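Long-range contact in ANGPTL4 C-terminal chain (Homo sapiens, PDB 6U1U), which is the fibrinogen-like C-terminal domain of a secreted protein that inactivates lipoprotein lipase, has a role in triglyceride clearance and inhibits endothelial cell proliferation and migration: residues R85-W96 against Y204-P215. Sequence-based numbering, arbitrary orientation.
Sequences RNSRLAVQLRDW and YPLQATTMLIQP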
loop_
_atom_site.group_PDB
_atom_site.type_symbol
_atom_site.label_atom_id
_atom_site.label_comp_id
_atom_site.label_asym_id
_atom_site.label_seq_id
_atom_site.Cartn_x
_atom_site.Cartn_y
_atom_site.Cartn_z
ATOM N N ARG A 85 16.166 2.900 -3.251
ATOM C CA ARG A 85 16.210 2.151 -4.499
ATOM C C ARG A 85 14.901 2.239 -5.262
ATOM O O ARG A 85 13.820 2.327 -4.674
ATOM C CB ARG A 85 16.550 0.692 -4.201
ATOM C CG ARG A 85 17.811 0.635 -3.390
ATOM C CD ARG A 85 18.517 -0.637 -3.553
ATOM N NE ARG A 85 18.079 -1.588 -2.550
ATOM C CZ ARG A 85 18.132 -2.905 -2.735
ATOM N NH1 ARG A 85 18.599 -3.388 -3.885
ATOM N NH2 ARG A 85 17.711 -3.728 -1.789
ATOM N N ASN A 86 15.010 2.210 -6.588
ATOM C CA ASN A 86 13.855 1.927 -7.438
ATOM C C ASN A 86 13.315 0.551 -7.066
ATOM O O ASN A 86 14.086 -0.389 -6.861
ATOM C CB ASN A 86 14.274 1.977 -8.918
ATOM C CG ASN A 86 13.101 2.105 -9.899
ATOM O OD1 ASN A 86 11.981 2.500 -9.537
ATOM N ND2 ASN A 86 13.370 1.782 -11.177
ATOM N N SER A 87 11.992 0.447 -6.922
ATOM C CA SER A 87 11.364 -0.756 -6.398
ATOM C C SER A 87 10.142 -1.087 -7.233
ATOM O O SER A 87 9.465 -0.195 -7.742
ATOM C CB SER A 87 10.955 -0.577 -4.913
ATOM O OG SER A 87 12.100 -0.304 -4.122
ATOM N N ARG A 88 9.842 -2.381 -7.371
ATOM C CA ARG A 88 8.583 -2.786 -7.984
ATOM C C ARG A 88 7.506 -2.878 -6.917
ATOM O O ARG A 88 7.707 -3.530 -5.892
ATOM C CB ARG A 88 8.718 -4.159 -8.670
ATOM C CG ARG A 88 9.930 -4.242 -9.600
ATOM C CD ARG A 88 10.046 -5.611 -10.314
ATOM N NE ARG A 88 11.109 -5.520 -11.313
ATOM C CZ ARG A 88 12.396 -5.729 -11.053
ATOM N NH1 ARG A 88 12.790 -6.129 -9.837
ATOM N NH2 ARG A 88 13.298 -5.570 -12.019
ATOM N N LEU A 89 6.378 -2.226 -7.153
ATOM C CA LEU A 89 5.222 -2.271 -6.236
ATOM C C LEU A 89 4.106 -3.047 -6.933
ATOM O O LEU A 89 3.665 -2.597 -7.912
ATOM C CB LEU A 89 4.754 -0.853 -5.915
ATOM C CG LEU A 89 3.525 -0.737 -5.027
ATOM C CD1 LEU A 89 3.715 -1.481 -3.734
ATOM C CD2 LEU A 89 3.216 0.709 -4.725
ATOM N N ALA A 90 3.776 -4.219 -6.443
ATOM C CA ALA A 90 2.691 -5.019 -6.994
ATOM C C ALA A 90 1.404 -4.762 -6.215
ATOM O O ALA A 90 1.417 -4.732 -4.983
ATOM C CB ALA A 90 3.056 -6.511 -6.931
ATOM N N VAL A 91 0.297 -4.562 -6.933
ATOM C CA VAL A 91 -0.985 -4.274 -6.313
ATOM C C VAL A 91 -1.942 -5.329 -6.834
ATOM O O VAL A 91 -2.112 -5.452 -8.051
ATOM C CB VAL A 91 -1.478 -2.862 -6.659
ATOM C CG1 VAL A 91 -2.904 -2.654 -6.120
ATOM C CG2 VAL A 91 -0.521 -1.795 -6.065
ATOM N N GLN A 92 -2.530 -6.115 -5.936
ATOM C CA GLN A 92 -3.386 -7.228 -6.344
ATOM C C GLN A 92 -4.764 -7.032 -5.745
ATOM O O GLN A 92 -4.889 -6.814 -4.532
ATOM C CB GLN A 92 -2.777 -8.557 -5.932
ATOM C CG GLN A 92 -1.315 -8.587 -6.441
ATOM C CD GLN A 92 -0.555 -9.886 -6.288
ATOM O OE1 GLN A 92 -0.831 -10.713 -5.411
ATOM N NE2 GLN A 92 0.468 -10.043 -7.135
ATOM N N LEU A 93 -5.792 -7.102 -6.600
ATOM C CA LEU A 93 -7.160 -6.771 -6.228
ATOM C C LEU A 93 -8.081 -7.935 -6.557
ATOM O O LEU A 93 -7.882 -8.628 -7.553
ATOM C CB LEU A 93 -7.664 -5.518 -6.976
ATOM C CG LEU A 93 -6.690 -4.329 -7.073
ATOM C CD1 LEU A 93 -7.198 -3.231 -8.036
ATOM C CD2 LEU A 93 -6.444 -3.733 -5.668
ATOM N N ARG A 94 -9.108 -8.143 -5.713
ATOM C CA ARG A 94 -10.064 -9.224 -5.941
ATOM C C ARG A 94 -11.472 -8.675 -5.768
ATOM O O ARG A 94 -11.738 -7.920 -4.820
ATOM C CB ARG A 94 -9.826 -10.407 -4.976
ATOM C CG ARG A 94 -10.726 -11.624 -5.253
ATOM C CD ARG A 94 -10.604 -12.665 -4.142
ATOM N NE ARG A 94 -9.210 -13.023 -3.859
ATOM C CZ ARG A 94 -8.765 -13.456 -2.676
ATOM N NH1 ARG A 94 -9.609 -13.583 -1.646
ATOM N NH2 ARG A 94 -7.471 -13.763 -2.521
ATOM N N ASP A 95 -12.379 -9.032 -6.684
ATOM C CA ASP A 95 -13.732 -8.528 -6.538
ATOM C C ASP A 95 -14.596 -9.641 -5.969
ATOM O O ASP A 95 -14.113 -10.722 -5.625
ATOM C CB ASP A 95 -14.282 -7.946 -7.858
ATOM C CG ASP A 95 -14.527 -9.004 -8.935
ATOM O OD1 ASP A 95 -14.622 -10.205 -8.612
ATOM O OD2 ASP A 95 -14.611 -8.612 -10.116
ATOM N N TRP A 96 -15.885 -9.355 -5.841
ATOM C CA TRP A 96 -16.757 -10.291 -5.144
ATOM C C TRP A 96 -17.249 -11.414 -6.038
ATOM O O TRP A 96 -17.919 -12.333 -5.546
ATOM C CB TRP A 96 -17.926 -9.538 -4.537
ATOM C CG TRP A 96 -17.496 -8.784 -3.300
ATOM C CD1 TRP A 96 -17.058 -7.500 -3.257
ATOM C CD2 TRP A 96 -17.444 -9.278 -1.959
ATOM N NE1 TRP A 96 -16.734 -7.163 -1.969
ATOM C CE2 TRP A 96 -16.967 -8.230 -1.151
ATOM C CE3 TRP A 96 -17.748 -10.506 -1.359
ATOM C CZ2 TRP A 96 -16.804 -8.359 0.228
ATOM C CZ3 TRP A 96 -17.589 -10.638 0.020
ATOM C CH2 TRP A 96 -17.117 -9.572 0.799
ATOM N N TYR A 204 -17.023 0.728 -5.687
ATOM C CA TYR A 204 -17.073 -0.720 -5.565
ATOM C C TYR A 204 -16.205 -1.152 -4.381
ATOM O O TYR A 204 -14.999 -0.881 -4.388
ATOM C CB TYR A 204 -16.573 -1.379 -6.847
ATOM C CG TYR A 204 -16.778 -2.874 -6.832
ATOM C CD1 TYR A 204 -17.940 -3.445 -7.352
ATOM C CD2 TYR A 204 -15.825 -3.728 -6.281
ATOM C CE1 TYR A 204 -18.134 -4.805 -7.319
ATOM C CE2 TYR A 204 -16.011 -5.085 -6.246
ATOM C CZ TYR A 204 -17.171 -5.627 -6.759
ATOM O OH TYR A 204 -17.337 -6.994 -6.716
ATOM N N PRO A 205 -16.754 -1.831 -3.370
ATOM C CA PRO A 205 -15.927 -2.286 -2.232
ATOM C C PRO A 205 -15.235 -3.601 -2.567
ATOM O O PRO A 205 -15.882 -4.626 -2.791
ATOM C CB PRO A 205 -16.947 -2.454 -1.097
ATOM C CG PRO A 205 -18.195 -2.904 -1.807
ATOM C CD PRO A 205 -18.170 -2.195 -3.192
ATOM N N LEU A 206 -13.905 -3.586 -2.568
ATOM C CA LEU A 206 -13.170 -4.772 -2.980
ATOM C C LEU A 206 -13.216 -5.857 -1.915
ATOM O O LEU A 206 -13.359 -5.589 -0.714
ATOM C CB LEU A 206 -11.720 -4.410 -3.291
ATOM C CG LEU A 206 -11.620 -3.492 -4.510
ATOM C CD1 LEU A 206 -10.270 -2.813 -4.594
ATOM C CD2 LEU A 206 -11.877 -4.311 -5.803
ATOM N N GLN A 207 -13.106 -7.103 -2.368
ATOM C CA GLN A 207 -13.178 -8.227 -1.445
ATOM C C GLN A 207 -11.832 -8.519 -0.793
ATOM O O GLN A 207 -11.794 -8.974 0.355
ATOM C CB GLN A 207 -13.697 -9.472 -2.176
ATOM C CG GLN A 207 -13.976 -10.654 -1.242
ATOM C CD GLN A 207 -14.085 -11.996 -1.953
ATOM O OE1 GLN A 207 -14.524 -12.079 -3.105
ATOM N NE2 GLN A 207 -13.717 -13.060 -1.253
ATOM N N ALA A 208 -10.727 -8.299 -1.512
ATOM C CA ALA A 208 -9.408 -8.635 -0.983
ATOM C C ALA A 208 -8.366 -7.800 -1.715
ATOM O O ALA A 208 -8.565 -7.409 -2.869
ATOM C CB ALA A 208 -9.085 -10.132 -1.116
ATOM N N THR A 209 -7.272 -7.484 -1.008
ATOM C CA THR A 209 -6.175 -6.720 -1.585
ATOM C C THR A 209 -4.867 -7.309 -1.079
ATOM O O THR A 209 -4.795 -7.806 0.049
ATOM C CB THR A 209 -6.224 -5.206 -1.205
ATOM O OG1 THR A 209 -6.040 -5.046 0.219
ATOM C CG2 THR A 209 -7.568 -4.575 -1.571
ATOM N N THR A 210 -3.820 -7.218 -1.905
ATOM C CA THR A 210 -2.463 -7.497 -1.453
ATOM C C THR A 210 -1.546 -6.496 -2.119
ATOM O O THR A 210 -1.681 -6.249 -3.325
ATOM C CB THR A 210 -1.982 -8.907 -1.853
ATOM O OG1 THR A 210 -2.984 -9.873 -1.521
ATOM C CG2 THR A 210 -0.706 -9.266 -1.093
ATOM N N MET A 211 -0.607 -5.939 -1.362
ATOM C CA MET A 211 0.437 -5.088 -1.938
ATOM C C MET A 211 1.797 -5.692 -1.610
ATOM O O MET A 211 2.027 -6.121 -0.464
ATOM C CB MET A 211 0.360 -3.653 -1.378
ATOM C CG MET A 211 -1.026 -3.040 -1.556
ATOM S SD MET A 211 -1.144 -1.424 -0.746
ATOM C CE MET A 211 -0.091 -0.540 -1.879
ATOM N N LEU A 212 2.677 -5.760 -2.610
ATOM C CA LEU A 212 3.983 -6.369 -2.403
ATOM C C LEU A 212 5.050 -5.458 -2.982
ATOM O O LEU A 212 4.794 -4.744 -3.942
ATOM C CB LEU A 212 4.079 -7.737 -3.096
ATOM C CG LEU A 212 2.923 -8.700 -2.738
ATOM C CD1 LEU A 212 1.833 -8.574 -3.806
ATOM C CD2 LEU A 212 3.447 -10.158 -2.725
ATOM N N ILE A 213 6.261 -5.540 -2.425
ATOM C CA ILE A 213 7.362 -4.715 -2.912
ATOM C C ILE A 213 8.586 -5.580 -3.165
ATOM O O ILE A 213 8.825 -6.576 -2.474
ATOM C CB ILE A 213 7.654 -3.560 -1.930
ATOM C CG1 ILE A 213 8.529 -2.502 -2.601
ATOM C CG2 ILE A 213 8.261 -4.064 -0.649
ATOM C CD1 ILE A 213 8.048 -1.087 -2.310
ATOM N N GLN A 214 9.361 -5.195 -4.184
ATOM C CA GLN A 214 10.613 -5.873 -4.524
ATOM C C GLN A 214 11.575 -4.798 -4.990
ATOM O O GLN A 214 11.455 -4.301 -6.115
ATOM C CB GLN A 214 10.419 -6.927 -5.611
ATOM C CG GLN A 214 11.697 -7.671 -5.977
ATOM C CD GLN A 214 11.438 -8.598 -7.128
ATOM O OE1 GLN A 214 11.381 -8.151 -8.272
ATOM N NE2 GLN A 214 11.206 -9.890 -6.841
ATOM N N PRO A 215 12.505 -4.377 -4.140
ATOM C CA PRO A 215 13.508 -3.397 -4.576
ATOM C C PRO A 215 14.328 -3.932 -5.736
ATOM O O PRO A 215 14.639 -5.131 -5.801
ATOM C CB PRO A 215 14.370 -3.192 -3.326
ATOM C CG PRO A 215 13.439 -3.517 -2.187
ATOM C CD PRO A 215 12.626 -4.678 -2.700
#
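Gln207 turns CG away from its backbone N (chi1 -173°), and Trp96 keeps CG beside its own N (chi1 -76°). These torsions lay the Gln207 methylenes over one face of the indole. Gln207 CG stands almost on the normal of the six-membered ring of Trp96, 3.6 Å from its centroid, a CH-pi contact. At the indole edge, Trp96 NE1 makes a weak, bent bond to Pro205 O at 2.8 Å. Tyr204 OH accepts the backbone N-H of Trp96, nearly straight, at 2.9 Å.

From here the strands 87-94 and 208-215 run antiparallel in the central sheet of the fibrinogen C-terminal domain. The ladder starts with a classic beta bulge, where Gln207 and Ala208 both face Arg94. Ala208 CB lies over a face of the Arg94 guanidinium, 3.5 Å from NH1. Farther along, Ala90 N bonds Leu212 O at 2.8 Å, and Leu212 N returns to Ala90 O. Such pairs repeat at Arg88/Gln214 and Gln92/Thr210. Leu212 CD1 packs against the Gln92 amide, 3.7 Å from CD. Arg88 and Gln214 run alongside each other, guanidinium and amide planes 85° apart, with a weak 2.9 Å bond from Arg88 NH1 to Gln214 OE1. Gln214 is oriented mainly by NE2 bonds to the Asp37 and Gly39 carbonyls.

On the other sheet face, Leu89 touches the bound palmitic acid. Main-chain bonds thus hold the register, while the mostly van der Waals and CH-pi side-chain contacts probably add packing rather than specificity.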